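Peptidase M16 C-terminal domain-containing protein (Enterococcus faecalis, PDB 3D3Y) is of unknown function but is related to the M16 metallopeptidases and probably binds a metal ion. Local coordinates at residues G280-F285 with E338-G343; H287-M292 with E347-Q352; M356-Y361 with R394-T399. One frame throughout, in Å; residues are numbered along the deposited sequence.

All three contacts lie in the helical layer of the domain built on the sheet with strands 244-251 and 411-421. Contact 1 is the core one. It is purely apolar and joins helix 272-284 to the end of helix 326-341. Contacts 2 and 3 are partly buried and both use helix 347-364, at different turns. Contact 2 mixes a salt bridge, a water bridge and a CH-pi contact. Contact 3 pairs apolar packing with a lysine-asparagine hydrogen bond. Contacts 1 and 2 are about 8 Å apart between centres and are tied by backbone bonds from Lys289 to Ile281 and from Leu290 to Phe282. Met356 packs on Phe285 and His287, joining contact 3 to the others.

Contact 1: residues G280-F285 with E338-G343; sequences GIFGGF and ENIRLG
Ile340 meets Phe282 and Ile281 in a buried helix-to-helix contact. It belongs to the helical layer of the alpha/beta domain of this M16-family protein. Helix 272-284 supplies the two residues near its end, and helix 326-341 supplies Ile340 near its own end. The backbones come nearest at Phe282 and Ile340, whose CA atoms are 7.6 Å apart.

Ile340 has the most surface buried here, and its close contacts with Phe282 and Ile281 are all made by one methyl, CD1. Its CG1 lies anti to the carbonyl carbon (chi1 -61°), and the chain then runs on extended (chi2 169°). This carries CD1 out toward helix 272-284. The Phe282 side chain lies across it at about a right angle. CD1 touches the root of that side chain, 3.6 Å from Phe282 CB, and also the near part of the ring, 3.7 Å from Phe282 CD1. Ile281 adds a lighter contact through its CG2 branch.

Other residues pack round the contact. Ile403 and Ile345 touch both isoleucines, and Ala407 touches Ile340. Phe282 also packs on Leu290, and its ring meets that of Phe278. Past Ile340 the helix is closed by a Schellman motif with Gly343 at positive phi. There Gly343 N bonds to Ile340 O at 2.8 Å.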
ATOM      1  N   GLY A 280       9.526  -7.459  15.210  1.00 30.79           N
ATOM      2  CA  GLY A 280      10.955  -7.185  15.161  1.00 30.38           C
ATOM      3  C   GLY A 280      11.789  -8.287  15.789  1.00 30.92           C
ATOM      4  O   GLY A 280      12.844  -8.626  15.259  1.00 30.38           O
ATOM      5  N   ILE A 281      11.310  -8.860  16.904  1.00 29.89           N
ATOM      6  CA  ILE A 281      12.077  -9.879  17.638  1.00 31.11           C
ATOM      7  C   ILE A 281      12.006 -11.223  16.918  1.00 30.73           C
ATOM      8  O   ILE A 281      12.950 -12.020  16.968  1.00 31.31           O
ATOM      9  CB  ILE A 281      11.521 -10.019  19.075  1.00 30.48           C
ATOM     10  CG1 ILE A 281      11.892  -8.795  19.924  1.00 30.52           C
ATOM     11  CG2 ILE A 281      12.000 -11.300  19.764  1.00 32.65           C
ATOM     12  CD1 ILE A 281      10.963  -8.657  21.184  1.00 32.32           C
ATOM     13  N   PHE A 282      10.858 -11.488  16.298  1.00 30.17           N
ATOM     14  CA  PHE A 282      10.581 -12.786  15.647  1.00 30.76           C
ATOM     15  C   PHE A 282      11.382 -12.918  14.334  1.00 31.41           C
ATOM     16  O   PHE A 282      12.238 -13.802  14.206  1.00 32.09           O
ATOM     17  CB  PHE A 282       9.054 -12.970  15.470  1.00 30.89           C
ATOM     18  CG  PHE A 282       8.633 -14.302  14.882  1.00 30.78           C
ATOM     19  CD1 PHE A 282       9.229 -15.516  15.285  1.00 31.76           C
ATOM     20  CD2 PHE A 282       7.594 -14.349  13.956  1.00 32.66           C
ATOM     21  CE1 PHE A 282       8.812 -16.765  14.739  1.00 31.43           C
ATOM     22  CE2 PHE A 282       7.170 -15.560  13.399  1.00 31.96           C
ATOM     23  CZ  PHE A 282       7.756 -16.790  13.810  1.00 30.16           C
ATOM     24  N   GLY A 283      11.172 -12.007  13.393  1.00 31.75           N
ATOM     25  CA  GLY A 283      11.838 -12.091  12.096  1.00 31.51           C
ATOM     26  C   GLY A 283      12.003 -10.756  11.392  1.00 32.22           C
ATOM     27  O   GLY A 283      12.370 -10.727  10.238  1.00 32.72           O
ATOM     28  N   GLY A 284      11.744  -9.641  12.075  1.00 32.72           N
ATOM     29  CA  GLY A 284      11.655  -8.347  11.382  1.00 33.96           C
ATOM     30  C   GLY A 284      12.989  -7.703  11.038  1.00 34.71           C
ATOM     31  O   GLY A 284      13.112  -6.971  10.032  1.00 35.14           O
ATOM     32  N   PHE A 285      13.981  -7.974  11.878  1.00 34.48           N
ATOM     33  CA  PHE A 285      15.274  -7.317  11.838  1.00 34.77           C
ATOM     34  C   PHE A 285      16.400  -8.359  11.859  1.00 35.34           C
ATOM     35  O   PHE A 285      16.150  -9.512  12.196  1.00 33.98           O
ATOM     36  CB  PHE A 285      15.404  -6.423  13.077  1.00 34.42           C
ATOM     37  CG  PHE A 285      14.497  -5.222  13.079  1.00 35.28           C
ATOM     38  CD1 PHE A 285      14.560  -4.269  12.062  1.00 36.04           C
ATOM     39  CD2 PHE A 285      13.635  -4.987  14.153  1.00 33.47           C
ATOM     40  CE1 PHE A 285      13.752  -3.119  12.091  1.00 35.11           C
ATOM     41  CE2 PHE A 285      12.818  -3.848  14.176  1.00 34.41           C
ATOM     42  CZ  PHE A 285      12.863  -2.920  13.135  1.00 34.21           C
ATOM     43  N   GLU A 338       7.570 -20.578  19.826  1.00 31.33           N
ATOM     44  CA  GLU A 338       7.372 -21.060  21.171  1.00 31.54           C
ATOM     45  C   GLU A 338       8.286 -20.353  22.182  1.00 30.86           C
ATOM     46  O   GLU A 338       7.857 -20.033  23.303  1.00 29.06           O
ATOM     47  CB  GLU A 338       7.570 -22.569  21.221  1.00 31.94           C
ATOM     48  CG  GLU A 338       6.410 -23.321  20.526  1.00 38.25           C
ATOM     49  CD  GLU A 338       5.018 -22.879  21.062  1.00 43.79           C
ATOM     50  OE1 GLU A 338       4.836 -22.843  22.306  1.00 44.19           O
ATOM     51  OE2 GLU A 338       4.129 -22.556  20.222  1.00 48.16           O
ATOM     52  N   ASN A 339       9.531 -20.098  21.780  1.00 29.30           N
ATOM     53  CA  ASN A 339      10.457 -19.406  22.653  1.00 29.91           C
ATOM     54  C   ASN A 339       9.963 -18.024  23.024  1.00 30.02           C
ATOM     55  O   ASN A 339      10.072 -17.619  24.181  1.00 30.98           O
ATOM     56  CB  ASN A 339      11.848 -19.321  22.022  1.00 30.37           C
ATOM     57  CG  ASN A 339      12.590 -20.639  22.105  1.00 30.93           C
ATOM     58  OD1 ASN A 339      12.234 -21.519  22.907  1.00 29.65           O
ATOM     59  ND2 ASN A 339      13.657 -20.773  21.309  1.00 31.78           N
ATOM     60  N   ILE A 340       9.441 -17.291  22.040  1.00 29.66           N
ATOM     61  CA  ILE A 340       8.818 -15.992  22.337  1.00 28.75           C
ATOM     62  C   ILE A 340       7.594 -16.205  23.241  1.00 29.46           C
ATOM     63  O   ILE A 340       7.435 -15.507  24.233  1.00 29.59           O
ATOM     64  CB  ILE A 340       8.423 -15.233  21.052  1.00 28.33           C
ATOM     65  CG1 ILE A 340       9.702 -14.939  20.195  1.00 27.67           C
ATOM     66  CG2 ILE A 340       7.639 -13.965  21.415  1.00 29.00           C
ATOM     67  CD1 ILE A 340       9.383 -14.424  18.767  1.00 27.18           C
ATOM     68  N   ARG A 341       6.716 -17.153  22.903  1.00 31.09           N
ATOM     69  CA  ARG A 341       5.563 -17.427  23.790  1.00 31.66           C
ATOM     70  C   ARG A 341       6.012 -17.657  25.243  1.00 31.42           C
ATOM     71  O   ARG A 341       5.361 -17.184  26.198  1.00 31.05           O
ATOM     72  CB  ARG A 341       4.745 -18.626  23.292  1.00 32.32           C
ATOM     73  CG  ARG A 341       4.007 -18.315  22.009  1.00 33.13           C
ATOM     74  CD  ARG A 341       3.319 -19.544  21.345  1.00 34.56           C
ATOM     75  NE  ARG A 341       2.329 -19.053  20.394  1.00 38.09           N
ATOM     76  CZ  ARG A 341       1.713 -19.779  19.465  1.00 41.91           C
ATOM     77  NH1 ARG A 341       2.022 -21.068  19.283  1.00 44.99           N
ATOM     78  NH2 ARG A 341       0.793 -19.193  18.699  1.00 39.42           N
ATOM     79  N   LEU A 342       7.123 -18.374  25.404  1.00 30.16           N
ATOM     80  CA  LEU A 342       7.668 -18.692  26.746  1.00 30.26           C
ATOM     81  C   LEU A 342       8.360 -17.502  27.416  1.00 30.00           C
ATOM     82  O   LEU A 342       8.687 -17.564  28.593  1.00 29.06           O
ATOM     83  CB  LEU A 342       8.633 -19.888  26.672  1.00 29.82           C
ATOM     84  CG  LEU A 342       7.984 -21.254  26.364  1.00 32.33           C
ATOM     85  CD1 LEU A 342       9.033 -22.258  25.831  1.00 33.09           C
ATOM     86  CD2 LEU A 342       7.291 -21.815  27.609  1.00 33.70           C
ATOM     87  N   GLY A 343       8.565 -16.420  26.664  1.00 30.27           N
ATOM     88  CA  GLY A 343       9.208 -15.225  27.231  1.00 29.90           C
ATOM     89  C   GLY A 343      10.708 -15.382  27.269  1.00 30.61           C
ATOM     90  O   GLY A 343      11.398 -14.694  28.028  1.00 29.75           O
TER

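Contact 2: residues H287-M292 with E347-Q352; sequences HSKLFM and ELEIEQ
Lys289 and Glu349 form a salt bridge, and His287 packs on Gln352 beside it. The lysine is in the first turn of helix 289-295, which Ser288 N-caps through a bond from Phe291 N to its OG. The acid is in the first turn of helix 347-364.

Lys289 can be followed outward. Its CB does not yet reach the other helix. CG is 3.4 Å from Glu349 OE2, and CD passes the same oxygen at a longer distance. CE lies beside both carboxylate oxygens. The chain is extended as far as CE and then bends at its last torsion (chi4 -74°), which turns NZ onto the carboxylate. NZ is 2.9 Å from Glu349 OE2 and uses the syn lone pair of that oxygen. A second bond, to Glu349 OE1, is weak at 3.1 Å. NZ also donates to Lys344 O. Glu349 OE1 accepts from Arg346 N, and OE2 takes a hydrogen from a water at 2.7 Å. The same water donates to His287 O. Several bonds thus fix the carboxylate.

The imidazole of His287 has Gln352 CB over one face, 3.7 Å from the ring centroid and 12° off the normal, a CH-pi contact. The ring and the Gln352 amide are turned 32° from each other. His287 NE2 is hydrogen-bonded to Thr353 OG1, one helix position past Gln352.

Around the contact, Lys289 rests on Ile281 of helix 272-284 and on Ile340 and Glu336 of helix 326-341. Ile350 of helix 347-364 packs on Ile281 of helix 272-284 and on Ile400 of helix 400-409.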
ATOM      1  N   HIS A 287      18.671  -9.004  13.897  1.00 35.27           N
ATOM      2  CA  HIS A 287      18.937  -9.551  15.213  1.00 35.20           C
ATOM      3  C   HIS A 287      17.779 -10.467  15.668  1.00 33.84           C
ATOM      4  O   HIS A 287      17.772 -10.971  16.796  1.00 34.02           O
ATOM      5  CB  HIS A 287      19.168  -8.415  16.228  1.00 36.00           C
ATOM      6  CG  HIS A 287      17.980  -7.508  16.396  1.00 34.76           C
ATOM      7  ND1 HIS A 287      17.863  -6.300  15.740  1.00 38.29           N
ATOM      8  CD2 HIS A 287      16.852  -7.643  17.132  1.00 37.66           C
ATOM      9  CE1 HIS A 287      16.725  -5.720  16.088  1.00 34.74           C
ATOM     10  NE2 HIS A 287      16.088  -6.519  16.921  1.00 34.78           N
ATOM     11  N   SER A 288      16.829 -10.714  14.767  1.00 33.19           N
ATOM     12  CA  SER A 288      15.616 -11.445  15.108  1.00 31.92           C
ATOM     13  C   SER A 288      15.889 -12.912  15.376  1.00 32.33           C
ATOM     14  O   SER A 288      16.910 -13.444  14.934  1.00 30.86           O
ATOM     15  CB  SER A 288      14.583 -11.339  13.989  1.00 31.78           C
ATOM     16  OG  SER A 288      14.992 -12.083  12.850  1.00 31.79           O
ATOM     17  N   LYS A 289      14.957 -13.588  16.052  1.00 30.27           N
ATOM     18  CA  LYS A 289      15.151 -15.024  16.299  1.00 30.67           C
ATOM     19  C   LYS A 289      15.273 -15.879  15.045  1.00 30.23           C
ATOM     20  O   LYS A 289      16.092 -16.813  15.003  1.00 32.35           O
ATOM     21  CB  LYS A 289      14.071 -15.579  17.257  1.00 29.86           C
ATOM     22  CG  LYS A 289      14.173 -14.934  18.645  1.00 30.82           C
ATOM     23  CD  LYS A 289      13.259 -15.588  19.675  1.00 30.72           C
ATOM     24  CE  LYS A 289      13.452 -14.918  21.055  1.00 31.80           C
ATOM     25  NZ  LYS A 289      14.730 -15.331  21.671  1.00 31.86           N
ATOM     26  N   LEU A 290      14.488 -15.582  14.012  1.00 30.78           N
ATOM     27  CA  LEU A 290      14.567 -16.377  12.784  1.00 31.03           C
ATOM     28  C   LEU A 290      15.851 -16.095  12.019  1.00 31.65           C
ATOM     29  O   LEU A 290      16.488 -17.031  11.495  1.00 30.76           O
ATOM     30  CB  LEU A 290      13.331 -16.163  11.903  1.00 31.30           C
ATOM     31  CG  LEU A 290      11.946 -16.506  12.497  1.00 33.52           C
ATOM     32  CD1 LEU A 290      10.890 -16.280  11.448  1.00 34.64           C
ATOM     33  CD2 LEU A 290      11.888 -17.965  13.013  1.00 31.24           C
ATOM     34  N   PHE A 291      16.256 -14.816  11.955  1.00 31.70           N
ATOM     35  CA  PHE A 291      17.554 -14.516  11.303  1.00 32.41           C
ATOM     36  C   PHE A 291      18.671 -15.248  12.020  1.00 31.64           C
ATOM     37  O   PHE A 291      19.471 -15.959  11.397  1.00 31.14           O
ATOM     38  CB  PHE A 291      17.848 -13.004  11.241  1.00 32.30           C
ATOM     39  CG  PHE A 291      18.964 -12.634  10.272  1.00 35.52           C
ATOM     40  CD1 PHE A 291      18.675 -12.073   9.014  1.00 38.07           C
ATOM     41  CD2 PHE A 291      20.307 -12.854  10.616  1.00 35.47           C
ATOM     42  CE1 PHE A 291      19.739 -11.720   8.117  1.00 38.00           C
ATOM     43  CE2 PHE A 291      21.369 -12.517   9.725  1.00 37.23           C
ATOM     44  CZ  PHE A 291      21.082 -11.949   8.490  1.00 36.73           C
HETATM   45  N   MSE A 292      18.715 -15.085  13.338  1.00 31.77           N
HETATM   46  CA  MSE A 292      19.798 -15.640  14.141  1.00 32.73           C
HETATM   47  C   MSE A 292      19.821 -17.163  14.273  1.00 33.09           C
HETATM   48  O   MSE A 292      20.874 -17.743  14.469  1.00 33.85           O
HETATM   49  CB  MSE A 292      19.826 -14.988  15.539  1.00 32.91           C
HETATM   50  CG  MSE A 292      20.074 -13.469  15.508  1.00 34.09           C
HETATM   51 SE   MSE A 292      21.815 -13.088  14.630  0.80 38.46          SE
HETATM   52  CE  MSE A 292      22.988 -14.152  15.747  1.00 37.04           C
ATOM     53  N   GLU A 347      17.280  -9.056  26.875  1.00 40.86           N
ATOM     54  CA  GLU A 347      17.167  -7.605  26.907  1.00 41.98           C
ATOM     55  C   GLU A 347      17.634  -6.945  25.625  1.00 41.27           C
ATOM     56  O   GLU A 347      17.012  -6.012  25.157  1.00 40.42           O
ATOM     57  CB  GLU A 347      17.894  -7.020  28.110  1.00 42.77           C
ATOM     58  CG  GLU A 347      17.010  -6.975  29.368  1.00 48.73           C
ATOM     59  CD  GLU A 347      15.552  -6.546  29.082  1.00 54.97           C
ATOM     60  OE1 GLU A 347      15.350  -5.506  28.386  1.00 56.83           O
ATOM     61  OE2 GLU A 347      14.623  -7.259  29.561  1.00 55.47           O
ATOM     62  N   LEU A 348      18.706  -7.452  25.037  1.00 41.04           N
ATOM     63  CA  LEU A 348      19.244  -6.835  23.839  1.00 41.91           C
ATOM     64  C   LEU A 348      18.295  -7.028  22.646  1.00 41.36           C
ATOM     65  O   LEU A 348      18.113  -6.112  21.855  1.00 41.90           O
ATOM     66  CB  LEU A 348      20.662  -7.350  23.538  1.00 41.55           C
ATOM     67  CG  LEU A 348      21.346  -6.678  22.339  1.00 43.13           C
ATOM     68  CD1 LEU A 348      21.693  -5.189  22.625  1.00 44.01           C
ATOM     69  CD2 LEU A 348      22.597  -7.459  21.882  1.00 43.67           C
ATOM     70  N   GLU A 349      17.685  -8.209  22.521  1.00 40.84           N
ATOM     71  CA  GLU A 349      16.643  -8.418  21.506  1.00 40.31           C
ATOM     72  C   GLU A 349      15.572  -7.306  21.517  1.00 39.49           C
ATOM     73  O   GLU A 349      15.282  -6.711  20.481  1.00 38.96           O
ATOM     74  CB  GLU A 349      15.978  -9.795  21.675  1.00 40.10           C
ATOM     75  CG  GLU A 349      16.887 -10.943  21.268  1.00 42.46           C
ATOM     76  CD  GLU A 349      16.245 -12.281  21.500  1.00 43.24           C
ATOM     77  OE1 GLU A 349      15.796 -12.546  22.627  1.00 43.28           O
ATOM     78  OE2 GLU A 349      16.219 -13.083  20.562  1.00 43.47           O
ATOM     79  N   ILE A 350      15.003  -7.024  22.684  1.00 38.97           N
ATOM     80  CA  ILE A 350      13.916  -6.025  22.792  1.00 38.58           C
ATOM     81  C   ILE A 350      14.445  -4.621  22.560  1.00 37.77           C
ATOM     82  O   ILE A 350      13.809  -3.842  21.843  1.00 37.20           O
ATOM     83  CB  ILE A 350      13.226  -6.041  24.171  1.00 39.34           C
ATOM     84  CG1 ILE A 350      12.784  -7.434  24.549  1.00 41.17           C
ATOM     85  CG2 ILE A 350      11.960  -5.168  24.186  1.00 40.21           C
ATOM     86  CD1 ILE A 350      12.900  -7.636  26.017  1.00 44.37           C
ATOM     87  N   GLU A 351      15.590  -4.309  23.173  1.00 36.01           N
ATOM     88  CA  GLU A 351      16.179  -2.971  23.132  1.00 36.74           C
ATOM     89  C   GLU A 351      16.554  -2.620  21.689  1.00 35.70           C
ATOM     90  O   GLU A 351      16.236  -1.528  21.204  1.00 34.80           O
ATOM     91  CB  GLU A 351      17.448  -2.886  24.020  1.00 36.10           C
ATOM     92  CG  GLU A 351      17.208  -2.896  25.558  1.00 40.23           C
ATOM     93  CD  GLU A 351      18.532  -2.829  26.400  1.00 41.60           C
ATOM     94  OE1 GLU A 351      19.654  -3.061  25.848  1.00 48.44           O
ATOM     95  OE2 GLU A 351      18.441  -2.529  27.620  1.00 48.95           O
ATOM     96  N   GLN A 352      17.218  -3.551  20.999  1.00 34.58           N
ATOM     97  CA  GLN A 352      17.547  -3.338  19.593  1.00 35.94           C
ATOM     98  C   GLN A 352      16.318  -3.186  18.710  1.00 34.19           C
ATOM     99  O   GLN A 352      16.302  -2.360  17.819  1.00 34.54           O
ATOM    100  CB  GLN A 352      18.414  -4.473  19.041  1.00 37.07           C
ATOM    101  CG  GLN A 352      19.868  -4.331  19.371  1.00 41.40           C
ATOM    102  CD  GLN A 352      20.698  -5.194  18.445  1.00 48.58           C
ATOM    103  OE1 GLN A 352      20.992  -6.344  18.771  1.00 51.94           O
ATOM    104  NE2 GLN A 352      21.023  -4.672  17.251  1.00 49.73           N
TER
HETATM  105  O   HOH W   1      17.595 -13.337  18.288  1.00 33.38           O

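Contact 3: residues M356-Y361 with R394-T399; sequences MLKNQY and RINAVT
Lys358 reaches from helix 347-364 to Asn396 on helix 388-397, crossing the asparagine side chain at about a right angle. The lysine chain bends at chi3 (-67°). The bend swings CE and NZ over to the asparagine. NZ donates to Asn396 OD1 at 2.6 Å, in the carbonyl plane and on a lone pair, with a C=O...donor angle of 132°. One water accepts from both Lys358 NZ, at 3.2 Å, and Asn396 ND2. Both ends of the amide are therefore linked to the ammonium group, one directly and one through water.

The stem of the lysine is apolar in its contacts. Lys358 CG lies 4.0 Å from Ile395 CG2, and the two side chains slide past each other in opposite directions. The other branch of Ile395 is bent (chi2 -69°) and sends CD1 to Leu357 CD1, 4.1 Å away. Phe273 of helix 272-284 also packs on Ile395.

Lys354 NZ, also on helix 347-364, donates to Asn396 O and to Val398 O just past the end of helix 388-397. This is plain helix-to-helix packing in the helical layer of an M16-type alpha/beta domain, with an apolar strip and a polar margin.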
HETATM    1  N   MSE A 356      15.396   0.353  16.579  1.00 34.17           N
HETATM    2  CA  MSE A 356      15.232   0.345  15.124  1.00 37.32           C
HETATM    3  C   MSE A 356      13.827   0.788  14.716  1.00 34.98           C
HETATM    4  O   MSE A 356      13.673   1.497  13.743  1.00 34.03           O
HETATM    5  CB  MSE A 356      15.603  -1.022  14.520  1.00 36.13           C
HETATM    6  CG  MSE A 356      17.132  -1.244  14.531  1.00 41.63           C
HETATM    7 SE   MSE A 356      17.651  -2.960  13.816  0.80 46.34          SE
HETATM    8  CE  MSE A 356      17.467  -2.518  11.917  1.00 45.87           C
ATOM      9  N   LEU A 357      12.813   0.390  15.479  1.00 34.24           N
ATOM     10  CA  LEU A 357      11.465   0.892  15.212  1.00 33.83           C
ATOM     11  C   LEU A 357      11.408   2.413  15.394  1.00 33.80           C
ATOM     12  O   LEU A 357      10.902   3.120  14.512  1.00 33.96           O
ATOM     13  CB  LEU A 357      10.407   0.191  16.085  1.00 32.30           C
ATOM     14  CG  LEU A 357      10.096  -1.260  15.697  1.00 32.81           C
ATOM     15  CD1 LEU A 357       9.319  -1.971  16.807  1.00 31.93           C
ATOM     16  CD2 LEU A 357       9.338  -1.386  14.356  1.00 31.66           C
ATOM     17  N   LYS A 358      11.945   2.918  16.507  1.00 33.86           N
ATOM     18  CA  LYS A 358      11.961   4.368  16.742  1.00 35.35           C
ATOM     19  C   LYS A 358      12.725   5.097  15.664  1.00 35.95           C
ATOM     20  O   LYS A 358      12.238   6.083  15.141  1.00 36.69           O
ATOM     21  CB  LYS A 358      12.549   4.731  18.113  1.00 34.89           C
ATOM     22  CG  LYS A 358      11.615   4.348  19.290  1.00 35.54           C
ATOM     23  CD  LYS A 358      12.209   4.767  20.627  1.00 36.49           C
ATOM     24  CE  LYS A 358      13.459   3.963  20.957  1.00 35.14           C
ATOM     25  NZ  LYS A 358      13.790   4.254  22.376  1.00 35.20           N
ATOM     26  N   ASN A 359      13.916   4.612  15.326  1.00 37.35           N
ATOM     27  CA  ASN A 359      14.730   5.274  14.301  1.00 39.10           C
ATOM     28  C   ASN A 359      13.978   5.401  12.966  1.00 38.68           C
ATOM     29  O   ASN A 359      14.011   6.456  12.312  1.00 37.79           O
ATOM     30  CB  ASN A 359      16.075   4.547  14.084  1.00 40.15           C
ATOM     31  CG  ASN A 359      17.056   4.718  15.269  1.00 43.68           C
ATOM     32  OD1 ASN A 359      16.925   5.631  16.100  1.00 46.00           O
ATOM     33  ND2 ASN A 359      18.053   3.818  15.342  1.00 47.77           N
ATOM     34  N   GLN A 360      13.311   4.322  12.565  1.00 38.78           N
ATOM     35  CA  GLN A 360      12.556   4.325  11.313  1.00 39.30           C
ATOM     36  C   GLN A 360      11.397   5.317  11.331  1.00 38.96           C
ATOM     37  O   GLN A 360      11.269   6.121  10.427  1.00 38.74           O
ATOM     38  CB  GLN A 360      12.122   2.909  10.925  1.00 39.47           C
ATOM     39  CG  GLN A 360      13.335   2.065  10.606  1.00 43.75           C
ATOM     40  CD  GLN A 360      13.034   0.622  10.234  1.00 49.96           C
ATOM     41  OE1 GLN A 360      11.883   0.156  10.294  1.00 53.63           O
ATOM     42  NE2 GLN A 360      14.094  -0.108   9.858  1.00 52.16           N
ATOM     43  N   TYR A 361      10.580   5.286  12.377  1.00 38.71           N
ATOM     44  CA  TYR A 361       9.508   6.247  12.541  1.00 39.54           C
ATOM     45  C   TYR A 361      10.015   7.689  12.500  1.00 40.55           C
ATOM     46  O   TYR A 361       9.496   8.510  11.738  1.00 41.19           O
ATOM     47  CB  TYR A 361       8.809   5.997  13.878  1.00 38.59           C
ATOM     48  CG  TYR A 361       7.627   6.887  14.171  1.00 38.06           C
ATOM     49  CD1 TYR A 361       6.353   6.584  13.682  1.00 38.41           C
ATOM     50  CD2 TYR A 361       7.770   8.000  14.990  1.00 36.46           C
ATOM     51  CE1 TYR A 361       5.262   7.400  13.995  1.00 37.60           C
ATOM     52  CE2 TYR A 361       6.712   8.794  15.307  1.00 38.52           C
ATOM     53  CZ  TYR A 361       5.459   8.500  14.810  1.00 38.54           C
ATOM     54  OH  TYR A 361       4.424   9.345  15.141  1.00 37.13           O
ATOM     55  N   ARG A 394       4.890   4.823  23.460  1.00 31.47           N
ATOM     56  CA  ARG A 394       4.224   3.529  23.405  1.00 31.51           C
ATOM     57  C   ARG A 394       5.171   2.426  22.940  1.00 32.13           C
ATOM     58  O   ARG A 394       5.154   1.316  23.514  1.00 32.70           O
ATOM     59  CB  ARG A 394       2.937   3.607  22.585  1.00 30.17           C
ATOM     60  CG  ARG A 394       1.818   4.252  23.415  1.00 30.95           C
ATOM     61  CD  ARG A 394       0.524   4.291  22.661  1.00 28.87           C
ATOM     62  NE  ARG A 394      -0.507   4.995  23.418  1.00 29.36           N
ATOM     63  CZ  ARG A 394      -1.816   4.834  23.202  1.00 30.12           C
ATOM     64  NH1 ARG A 394      -2.242   3.979  22.269  1.00 28.71           N
ATOM     65  NH2 ARG A 394      -2.688   5.495  23.929  1.00 27.94           N
ATOM     66  N   ILE A 395       6.025   2.718  21.953  1.00 31.81           N
ATOM     67  CA  ILE A 395       7.100   1.757  21.619  1.00 31.73           C
ATOM     68  C   ILE A 395       8.004   1.437  22.817  1.00 32.81           C
ATOM     69  O   ILE A 395       8.267   0.253  23.147  1.00 32.20           O
ATOM     70  CB  ILE A 395       7.943   2.229  20.392  1.00 32.62           C
ATOM     71  CG1 ILE A 395       7.087   2.142  19.117  1.00 31.85           C
ATOM     72  CG2 ILE A 395       9.184   1.351  20.211  1.00 31.00           C
ATOM     73  CD1 ILE A 395       6.733   0.676  18.661  1.00 36.17           C
ATOM     74  N   ASN A 396       8.477   2.489  23.479  1.00 33.37           N
ATOM     75  CA  ASN A 396       9.307   2.334  24.688  1.00 34.16           C
ATOM     76  C   ASN A 396       8.687   1.497  25.814  1.00 34.41           C
ATOM     77  O   ASN A 396       9.398   0.790  26.512  1.00 34.44           O
ATOM     78  CB  ASN A 396       9.739   3.703  25.224  1.00 33.72           C
ATOM     79  CG  ASN A 396      10.863   4.317  24.422  1.00 34.84           C
ATOM     80  OD1 ASN A 396      11.750   3.618  23.893  1.00 34.26           O
ATOM     81  ND2 ASN A 396      10.839   5.623  24.319  1.00 35.13           N
ATOM     82  N   ALA A 397       7.362   1.561  25.965  1.00 34.78           N
ATOM     83  CA  ALA A 397       6.675   0.932  27.092  1.00 35.15           C
ATOM     84  C   ALA A 397       6.312  -0.541  26.895  1.00 34.51           C
ATOM     85  O   ALA A 397       5.827  -1.189  27.847  1.00 34.67           O
ATOM     86  CB  ALA A 397       5.419   1.738  27.487  1.00 35.23           C
ATOM     87  N   VAL A 398       6.507  -1.068  25.679  1.00 32.75           N
ATOM     88  CA  VAL A 398       6.188  -2.476  25.430  1.00 32.11           C
ATOM     89  C   VAL A 398       6.965  -3.388  26.381  1.00 31.61           C
ATOM     90  O   VAL A 398       8.174  -3.240  26.524  1.00 31.60           O
ATOM     91  CB  VAL A 398       6.396  -2.909  23.943  1.00 32.01           C
ATOM     92  CG1 VAL A 398       6.110  -4.417  23.771  1.00 30.65           C
ATOM     93  CG2 VAL A 398       5.501  -2.075  22.993  1.00 30.25           C
ATOM     94  N   THR A 399       6.251  -4.324  27.010  1.00 31.11           N
ATOM     95  CA  THR A 399       6.838  -5.275  27.970  1.00 30.84           C
ATOM     96  C   THR A 399       6.889  -6.693  27.406  1.00 30.88           C
ATOM     97  O   THR A 399       6.237  -6.994  26.406  1.00 31.40           O
ATOM     98  CB  THR A 399       6.064  -5.286  29.287  1.00 30.78           C
ATOM     99  OG1 THR A 399       4.780  -5.855  29.056  1.00 30.70           O
ATOM    100  CG2 THR A 399       5.884  -3.862  29.837  1.00 31.56           C
TER
HETATM  101  O   HOH W   2      13.368   7.242  23.483  1.00 40.82           O